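PDB 4HVM: TlmII from Streptoalloteichus hindustanus, which probably acts as a condensation-domain protein in biosynthesis of the antibiotic tallysomycin and may bind a phosphopantetheine group. Local coordinates for residues V189-A201 with H331-L345. Residues are numbered along the deposited sequence; the frame is centred on the assembly and turned at random.
Sequences VARHRWWSRRLPA and HYLPYHDVVDLAVDL. With SO4 (sulfate ion), chain E.
Trp194 and His331 stack face to face: the imidazole lies over the five-membered ring of the indole, centroids 3.5 Å apart and planes 8° from parallel, while His331 CB sits over the six-membered ring as a CH-pi donor. The guanidinium of Arg198 covers the opposite indole face, so Trp194 is sandwiched between them. Arg198 NH2 also bonds back to Trp194 O, 2.9 Å away, and the same guanidinium holds a sulfate, probably from the crystallisation liquor, through NH1 and NH2. The adjacent Trp195 directs NE1 to His331 O at 3.0 Å, with the acceptor tilted somewhat from the indole plane. Val338 CG2 lies centrally over the six-membered ring of Trp195, and Trp194 CZ3 is over the other face; Leu333 CB packs 3.6 Å from Trp195 CD1. Arg191, its chain bent at chi2 (-66°), brings NH1 to Tyr332 O at 2.7 Å, a bond lying in both the guanidinium and the carbonyl plane. Two successive carbonyls of the 331-334 linker are thus gripped by side chains of one helix.

Farther along, Leu341 places CD2 over a face of His192 and near Ser196 OG, which itself bonds His192 O. Leu199 CD1 packs against Leu341 CG (3.7 Å) and Ala342 CB (3.8 Å), and Leu345 CD1 closes over Leu199 CB.

In the second shell, His331 ND1 hydrogen-bonds Asp327 O, and Asp298 OD2 bonds both Tyr332 OH and Tyr335 N, fixing the linker to strand 297-305. Val301 of that strand touches Trp195. Helix 185-198 thus packs across the turn between helices 314-330 and 335-344 and along the latter, the axes of 189-198 and 335-344 crossing at -47°, and joins two distant parts of a condensation-domain fold.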
# COMPACT_ATOMS: atom_id res chain seq x y z
N VAL A 189 5.10 -0.74 26.95
CA VAL A 189 4.87 0.39 27.84
C VAL A 189 5.74 1.58 27.44
O VAL A 189 5.28 2.72 27.44
CB VAL A 189 5.15 0.01 29.31
CG1 VAL A 189 5.11 1.24 30.21
CG2 VAL A 189 4.16 -1.05 29.79
N ALA A 190 6.99 1.30 27.09
CA ALA A 190 7.92 2.34 26.69
C ALA A 190 7.50 3.05 25.41
O ALA A 190 7.57 4.27 25.31
CB ALA A 190 9.31 1.77 26.54
N ARG A 191 7.05 2.27 24.43
CA ARG A 191 6.57 2.83 23.17
C ARG A 191 5.29 3.63 23.40
O ARG A 191 5.08 4.69 22.80
CB ARG A 191 6.32 1.72 22.15
CG ARG A 191 7.52 0.82 21.89
CD ARG A 191 8.66 1.57 21.22
NE ARG A 191 9.83 0.72 21.05
CZ ARG A 191 10.02 -0.11 20.03
NH1 ARG A 191 9.10 -0.22 19.08
NH2 ARG A 191 11.12 -0.84 19.96
N HIS A 192 4.43 3.11 24.27
CA HIS A 192 3.17 3.78 24.58
C HIS A 192 3.45 5.10 25.28
O HIS A 192 2.74 6.09 25.06
CB HIS A 192 2.29 2.89 25.46
CG HIS A 192 0.89 3.40 25.62
ND1 HIS A 192 0.52 4.28 26.61
CD2 HIS A 192 -0.23 3.15 24.90
CE1 HIS A 192 -0.77 4.54 26.50
NE2 HIS A 192 -1.24 3.87 25.47
N ARG A 193 4.47 5.12 26.12
CA ARG A 193 4.88 6.34 26.81
C ARG A 193 5.42 7.37 25.82
O ARG A 193 5.03 8.53 25.84
CB ARG A 193 5.96 6.03 27.84
CG ARG A 193 5.51 6.19 29.28
CD ARG A 193 6.72 6.33 30.20
NE ARG A 193 7.50 7.53 29.88
CZ ARG A 193 8.81 7.65 30.09
NH1 ARG A 193 9.50 6.64 30.61
NH2 ARG A 193 9.43 8.77 29.76
N TRP A 194 6.33 6.92 24.95
CA TRP A 194 6.99 7.78 23.98
C TRP A 194 5.99 8.55 23.12
O TRP A 194 6.18 9.73 22.84
CB TRP A 194 7.92 6.95 23.09
CG TRP A 194 8.87 7.76 22.25
CD1 TRP A 194 10.13 8.16 22.59
CD2 TRP A 194 8.64 8.25 20.92
NE1 TRP A 194 10.70 8.87 21.56
CE2 TRP A 194 9.81 8.94 20.53
CE3 TRP A 194 7.57 8.18 20.02
CZ2 TRP A 194 9.93 9.56 19.28
CZ3 TRP A 194 7.69 8.79 18.78
CH2 TRP A 194 8.86 9.47 18.43
N TRP A 195 4.92 7.86 22.72
CA TRP A 195 3.90 8.48 21.88
C TRP A 195 2.91 9.31 22.69
O TRP A 195 2.36 10.29 22.19
CB TRP A 195 3.17 7.42 21.05
CG TRP A 195 3.95 6.98 19.85
CD1 TRP A 195 4.77 5.90 19.76
CD2 TRP A 195 3.97 7.61 18.57
NE1 TRP A 195 5.31 5.82 18.50
CE2 TRP A 195 4.84 6.86 17.75
CE3 TRP A 195 3.35 8.75 18.04
CZ2 TRP A 195 5.09 7.21 16.42
CZ3 TRP A 195 3.61 9.09 16.73
CH2 TRP A 195 4.47 8.32 15.93
N SER A 196 2.68 8.92 23.94
CA SER A 196 1.79 9.67 24.82
C SER A 196 2.32 11.07 25.09
O SER A 196 1.55 12.01 25.26
CB SER A 196 1.59 8.93 26.15
OG SER A 196 0.80 7.76 25.96
N ARG A 197 3.65 11.19 25.13
CA ARG A 197 4.30 12.46 25.41
C ARG A 197 4.32 13.38 24.19
O ARG A 197 4.35 14.60 24.33
CB ARG A 197 5.72 12.21 25.92
CG ARG A 197 6.54 13.47 26.16
CD ARG A 197 7.98 13.16 26.54
NE ARG A 197 8.17 13.05 27.99
CZ ARG A 197 8.09 11.91 28.67
NH1 ARG A 197 7.83 10.77 28.04
NH2 ARG A 197 8.28 11.91 29.98
N ARG A 198 4.28 12.79 23.00
CA ARG A 198 4.46 13.57 21.77
C ARG A 198 3.17 13.90 21.02
O ARG A 198 3.08 14.95 20.37
CB ARG A 198 5.45 12.86 20.84
CG ARG A 198 6.89 13.05 21.29
CD ARG A 198 7.83 12.07 20.62
NE ARG A 198 9.20 12.21 21.12
CZ ARG A 198 9.62 11.73 22.28
NH1 ARG A 198 10.88 11.91 22.65
NH2 ARG A 198 8.79 11.06 23.08
N LEU A 199 2.18 13.02 21.11
CA LEU A 199 0.89 13.24 20.44
C LEU A 199 0.19 14.58 20.75
O LEU A 199 -0.34 15.22 19.84
CB LEU A 199 -0.07 12.07 20.70
CG LEU A 199 0.19 10.80 19.88
CD1 LEU A 199 -0.81 9.70 20.25
CD2 LEU A 199 0.14 11.09 18.39
N PRO A 200 0.18 15.02 22.03
CA PRO A 200 -0.47 16.31 22.28
C PRO A 200 0.26 17.50 21.66
O PRO A 200 -0.36 18.53 21.43
CB PRO A 200 -0.43 16.42 23.81
CG PRO A 200 -0.33 15.02 24.29
CD PRO A 200 0.53 14.34 23.28
N ALA A 201 1.56 17.35 21.41
CA ALA A 201 2.37 18.45 20.90
C ALA A 201 2.30 18.59 19.39
O ALA A 201 2.84 19.55 18.82
CB ALA A 201 3.81 18.30 21.36
N HIS A 331 11.16 4.01 17.71
CA HIS A 331 10.10 3.97 18.72
C HIS A 331 8.78 3.51 18.12
O HIS A 331 7.73 4.10 18.38
CB HIS A 331 9.94 5.34 19.38
CG HIS A 331 11.21 5.88 19.96
ND1 HIS A 331 12.08 6.67 19.24
CD2 HIS A 331 11.75 5.74 21.19
CE1 HIS A 331 13.11 6.99 20.00
NE2 HIS A 331 12.93 6.44 21.19
N TYR A 332 8.83 2.44 17.34
CA TYR A 332 7.67 1.94 16.62
C TYR A 332 6.50 1.58 17.52
O TYR A 332 6.67 0.94 18.57
CB TYR A 332 8.04 0.75 15.73
CG TYR A 332 6.86 0.03 15.12
CD1 TYR A 332 6.14 0.61 14.08
CD2 TYR A 332 6.46 -1.22 15.58
CE1 TYR A 332 5.05 -0.04 13.52
CE2 TYR A 332 5.38 -1.87 15.03
CZ TYR A 332 4.68 -1.28 13.99
OH TYR A 332 3.60 -1.92 13.43
N LEU A 333 5.31 2.01 17.11
CA LEU A 333 4.06 1.61 17.74
C LEU A 333 3.04 1.49 16.61
O LEU A 333 2.90 2.42 15.81
CB LEU A 333 3.61 2.66 18.76
CG LEU A 333 2.35 2.36 19.56
CD1 LEU A 333 2.60 1.26 20.59
CD2 LEU A 333 1.81 3.61 20.24
N PRO A 334 2.35 0.35 16.53
CA PRO A 334 1.39 0.06 15.46
C PRO A 334 0.43 1.22 15.21
O PRO A 334 -0.07 1.83 16.16
CB PRO A 334 0.64 -1.16 15.98
CG PRO A 334 1.63 -1.86 16.85
CD PRO A 334 2.42 -0.76 17.51
N TYR A 335 0.19 1.53 13.93
CA TYR A 335 -0.60 2.69 13.54
C TYR A 335 -1.98 2.71 14.19
O TYR A 335 -2.46 3.78 14.57
CB TYR A 335 -0.75 2.75 12.02
CG TYR A 335 -1.46 3.98 11.52
CD1 TYR A 335 -0.78 5.18 11.38
CD2 TYR A 335 -2.80 3.95 11.18
CE1 TYR A 335 -1.42 6.32 10.93
CE2 TYR A 335 -3.45 5.08 10.72
CZ TYR A 335 -2.76 6.26 10.59
OH TYR A 335 -3.40 7.39 10.14
N HIS A 336 -2.59 1.54 14.33
CA HIS A 336 -3.90 1.46 14.97
C HIS A 336 -3.80 1.76 16.46
O HIS A 336 -4.71 2.34 17.04
CB HIS A 336 -4.53 0.08 14.73
CG HIS A 336 -3.76 -1.06 15.31
ND1 HIS A 336 -3.94 -1.50 16.61
CD2 HIS A 336 -2.81 -1.86 14.77
CE1 HIS A 336 -3.13 -2.51 16.84
NE2 HIS A 336 -2.43 -2.75 15.74
N ASP A 337 -2.68 1.38 17.07
CA ASP A 337 -2.44 1.66 18.48
C ASP A 337 -2.16 3.14 18.69
O ASP A 337 -2.51 3.71 19.72
CB ASP A 337 -1.28 0.82 19.02
CG ASP A 337 -1.67 -0.62 19.26
OD1 ASP A 337 -2.79 -0.86 19.77
OD2 ASP A 337 -0.86 -1.52 18.95
N VAL A 338 -1.53 3.77 17.69
CA VAL A 338 -1.29 5.21 17.73
C VAL A 338 -2.60 5.97 17.59
O VAL A 338 -2.85 6.93 18.33
CB VAL A 338 -0.31 5.65 16.61
CG1 VAL A 338 -0.29 7.16 16.49
CG2 VAL A 338 1.08 5.12 16.90
N VAL A 339 -3.44 5.53 16.65
CA VAL A 339 -4.74 6.15 16.42
C VAL A 339 -5.63 6.08 17.66
O VAL A 339 -6.22 7.08 18.07
CB VAL A 339 -5.47 5.49 15.23
CG1 VAL A 339 -6.95 5.83 15.24
CG2 VAL A 339 -4.82 5.92 13.91
N ASP A 340 -5.72 4.89 18.25
CA ASP A 340 -6.47 4.70 19.48
C ASP A 340 -5.97 5.64 20.57
O ASP A 340 -6.76 6.23 21.31
CB ASP A 340 -6.36 3.25 19.96
CG ASP A 340 -7.05 2.27 19.02
OD1 ASP A 340 -7.99 2.68 18.31
OD2 ASP A 340 -6.66 1.08 19.00
N LEU A 341 -4.65 5.76 20.67
CA LEU A 341 -4.03 6.60 21.69
C LEU A 341 -4.35 8.07 21.47
O LEU A 341 -4.68 8.79 22.42
CB LEU A 341 -2.52 6.38 21.72
CG LEU A 341 -1.74 7.16 22.77
CD1 LEU A 341 -2.29 6.90 24.17
CD2 LEU A 341 -0.27 6.80 22.71
N ALA A 342 -4.24 8.52 20.23
CA ALA A 342 -4.52 9.91 19.89
C ALA A 342 -5.98 10.28 20.16
O ALA A 342 -6.30 11.44 20.41
CB ALA A 342 -4.17 10.19 18.45
N VAL A 343 -6.85 9.28 20.09
CA VAL A 343 -8.27 9.49 20.36
C VAL A 343 -8.53 9.68 21.84
O VAL A 343 -9.26 10.59 22.24
CB VAL A 343 -9.12 8.31 19.83
CG1 VAL A 343 -10.51 8.35 20.44
CG2 VAL A 343 -9.19 8.36 18.31
N ASP A 344 -7.91 8.83 22.66
CA ASP A 344 -8.07 8.91 24.11
C ASP A 344 -7.52 10.21 24.68
O ASP A 344 -8.09 10.78 25.61
CB ASP A 344 -7.39 7.72 24.80
CG ASP A 344 -8.01 6.39 24.42
OD1 ASP A 344 -9.15 6.37 23.92
OD2 ASP A 344 -7.34 5.35 24.63
N LEU A 345 -6.42 10.68 24.11
CA LEU A 345 -5.80 11.92 24.54
C LEU A 345 -6.52 13.14 23.97
O LEU A 345 -6.13 14.29 24.22
CB LEU A 345 -4.32 11.95 24.15
CG LEU A 345 -3.46 10.80 24.67
CD1 LEU A 345 -2.05 10.90 24.12
CD2 LEU A 345 -3.43 10.77 26.19
S SO4 E . 11.46 10.46 25.79
O1 SO4 E . 11.43 11.52 26.79
O2 SO4 E . 11.85 9.19 26.40
O3 SO4 E . 10.12 10.32 25.23
O4 SO4 E . 12.42 10.82 24.75